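Local coordinates for putative sensory box/GGDEF family protein (Vibrio parahaemolyticus, PDB 3LIE) that probably makes cyclic di-GMP from two GTP molecules as a diguanylate cyclase, this chain being its Cache-type sensor region, at residues S47-D52 against N67-V72. Sequence-based numbering, arbitrary orientation.
Sequences SQSLYD and NMWSSV
Ser-47, the N-cap of helix 48-55, accepts a nearly straight hydrogen bond at OG from the indole NE1 of Trp-69 (3.1 Å, N-H...O 175°). The hydroxyl oxygen lies in the ring plane at the edge of the indole and is also hydrogen-bonded to the carbonyl O of Leu-44, in the last turn of the long helix 11-46; the two bonds together link the junction of helices 11-46 and 48-55 to helix 60-76. In Ser-49, OG sits between the backbone N and the carbonyl carbon, from where it rests against the base of the Met-68 side chain, 3.7 Å from CB. The local axes of 48-52 and 67-72 run roughly antiparallel (153°) at 10.5 Å, a spacing that Trp-69 spans with its indole, while Ser-49 and Met-68 meet beside it. Both helices belong to the sensor domain of the bacterial histidine kinase family (Cache clan) and pack beside its first antiparallel sheet: Trp-69 touches Ile-82, Phe-84 and Ile-95, and Leu-50 also meets Phe-84. Leu-50 extends CG away from the backbone N (chi1 -176°), which carries methyl CD2 to the benzo edge of the indole, near the ring plane and 4.3 Å from Trp-69 CZ2. Leu-65, one turn before Trp-69, touches both Ser-49 and Leu-50.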
loop_
_atom_site.group_PDB
_atom_site.type_symbol
_atom_site.label_atom_id
_atom_site.label_comp_id
_atom_site.label_asym_id
_atom_site.label_seq_id
_atom_site.Cartn_x
_atom_site.Cartn_y
_atom_site.Cartn_z
ATOM N N SER A 47 8.419 -12.341 17.320
ATOM C CA SER A 47 7.428 -12.886 18.232
ATOM C C SER A 47 7.940 -14.198 18.845
ATOM O O SER A 47 8.590 -15.011 18.164
ATOM C CB SER A 47 6.029 -13.039 17.574
ATOM O OG SER A 47 5.964 -14.095 16.622
ATOM N N GLN A 48 7.641 -14.393 20.126
ATOM C CA GLN A 48 8.068 -15.589 20.805
ATOM C C GLN A 48 7.619 -16.813 20.038
ATOM O O GLN A 48 8.453 -17.630 19.614
ATOM C CB GLN A 48 7.482 -15.666 22.190
ATOM C CG GLN A 48 8.476 -16.169 23.193
ATOM C CD GLN A 48 9.089 -15.028 23.961
ATOM O OE1 GLN A 48 8.398 -14.363 24.757
ATOM N NE2 GLN A 48 10.387 -14.779 23.735
ATOM N N SER A 49 6.309 -16.942 19.860
ATOM C CA SER A 49 5.757 -18.135 19.246
ATOM C C SER A 49 6.585 -18.535 18.044
ATOM O O SER A 49 6.826 -19.708 17.824
ATOM C CB SER A 49 4.290 -17.935 18.880
ATOM O OG SER A 49 4.082 -16.722 18.175
ATOM N N LEU A 50 7.060 -17.554 17.294
ATOM C CA LEU A 50 7.835 -17.855 16.113
ATOM C C LEU A 50 9.137 -18.538 16.473
ATOM O O LEU A 50 9.477 -19.547 15.879
ATOM C CB LEU A 50 8.117 -16.596 15.294
ATOM C CG LEU A 50 8.854 -16.923 13.992
ATOM C CD1 LEU A 50 8.035 -17.831 13.082
ATOM C CD2 LEU A 50 9.253 -15.667 13.300
ATOM N N TYR A 51 9.867 -17.972 17.433
ATOM C CA TYR A 51 11.103 -18.563 17.939
ATOM C C TYR A 51 10.918 -20.007 18.386
ATOM O O TYR A 51 11.598 -20.895 17.894
ATOM C CB TYR A 51 11.619 -17.786 19.136
ATOM C CG TYR A 51 12.083 -16.366 18.895
ATOM C CD1 TYR A 51 12.475 -15.924 17.639
ATOM C CD2 TYR A 51 12.162 -15.472 19.957
ATOM C CE1 TYR A 51 12.913 -14.594 17.456
ATOM C CE2 TYR A 51 12.589 -14.173 19.780
ATOM C CZ TYR A 51 12.965 -13.737 18.542
ATOM O OH TYR A 51 13.386 -12.441 18.418
ATOM N N ASP A 52 10.007 -20.219 19.331
ATOM C CA ASP A 52 9.679 -21.548 19.839
ATOM C C ASP A 52 9.393 -22.521 18.718
ATOM O O ASP A 52 9.739 -23.697 18.808
ATOM C CB ASP A 52 8.432 -21.505 20.724
ATOM C CG ASP A 52 8.490 -20.411 21.776
ATOM O OD1 ASP A 52 9.134 -19.378 21.537
ATOM O OD2 ASP A 52 7.891 -20.557 22.855
ATOM N N ASN A 67 -2.394 -18.893 16.380
ATOM C CA ASN A 67 -3.283 -18.183 17.249
ATOM C C ASN A 67 -2.798 -16.788 17.452
ATOM O O ASN A 67 -3.576 -15.833 17.435
ATOM C CB ASN A 67 -3.355 -18.863 18.602
ATOM C CG ASN A 67 -4.495 -19.843 18.693
ATOM O OD1 ASN A 67 -4.801 -20.569 17.733
ATOM N ND2 ASN A 67 -5.145 -19.875 19.864
ATOM N N MET A 68 -1.500 -16.663 17.649
ATOM C CA MET A 68 -0.914 -15.378 17.956
ATOM C C MET A 68 -1.023 -14.439 16.781
ATOM O O MET A 68 -1.614 -13.354 16.909
ATOM C CB MET A 68 0.549 -15.543 18.363
ATOM C CG MET A 68 0.712 -16.039 19.787
ATOM S SD MET A 68 -0.038 -14.890 20.975
ATOM C CE MET A 68 0.327 -13.238 20.290
ATOM N N TRP A 69 -0.483 -14.863 15.633
ATOM C CA TRP A 69 -0.545 -14.073 14.409
ATOM C C TRP A 69 -1.998 -13.766 14.004
ATOM O O TRP A 69 -2.309 -12.671 13.541
ATOM C CB TRP A 69 0.241 -14.743 13.293
ATOM C CG TRP A 69 1.722 -14.652 13.508
ATOM C CD1 TRP A 69 2.366 -14.458 14.701
ATOM C CD2 TRP A 69 2.759 -14.787 12.516
ATOM N NE1 TRP A 69 3.720 -14.430 14.508
ATOM C CE2 TRP A 69 3.984 -14.629 13.176
ATOM C CE3 TRP A 69 2.756 -14.976 11.145
ATOM C CZ2 TRP A 69 5.187 -14.687 12.516
ATOM C CZ3 TRP A 69 3.940 -15.044 10.487
ATOM C CH2 TRP A 69 5.147 -14.907 11.166
ATOM N N SER A 70 -2.901 -14.709 14.222
ATOM C CA SER A 70 -4.295 -14.423 13.924
ATOM C C SER A 70 -4.857 -13.290 14.778
ATOM O O SER A 70 -5.723 -12.563 14.331
ATOM C CB SER A 70 -5.169 -15.667 14.007
ATOM O OG SER A 70 -4.810 -16.579 12.976
ATOM N N SER A 71 -4.375 -13.125 16.000
ATOM C CA SER A 71 -4.889 -12.022 16.824
ATOM C C SER A 71 -4.351 -10.680 16.345
ATOM O O SER A 71 -4.920 -9.610 16.630
ATOM C CB SER A 71 -4.501 -12.209 18.274
ATOM O OG SER A 71 -4.440 -13.584 18.543
ATOM N N VAL A 72 -3.241 -10.751 15.621
ATOM C CA VAL A 72 -2.590 -9.556 15.173
ATOM C C VAL A 72 -3.297 -9.101 13.941
ATOM O O VAL A 72 -3.528 -7.915 13.758
ATOM C CB VAL A 72 -1.074 -9.773 14.931
ATOM C CG1 VAL A 72 -0.521 -8.744 13.954
ATOM C CG2 VAL A 72 -0.307 -9.722 16.261
#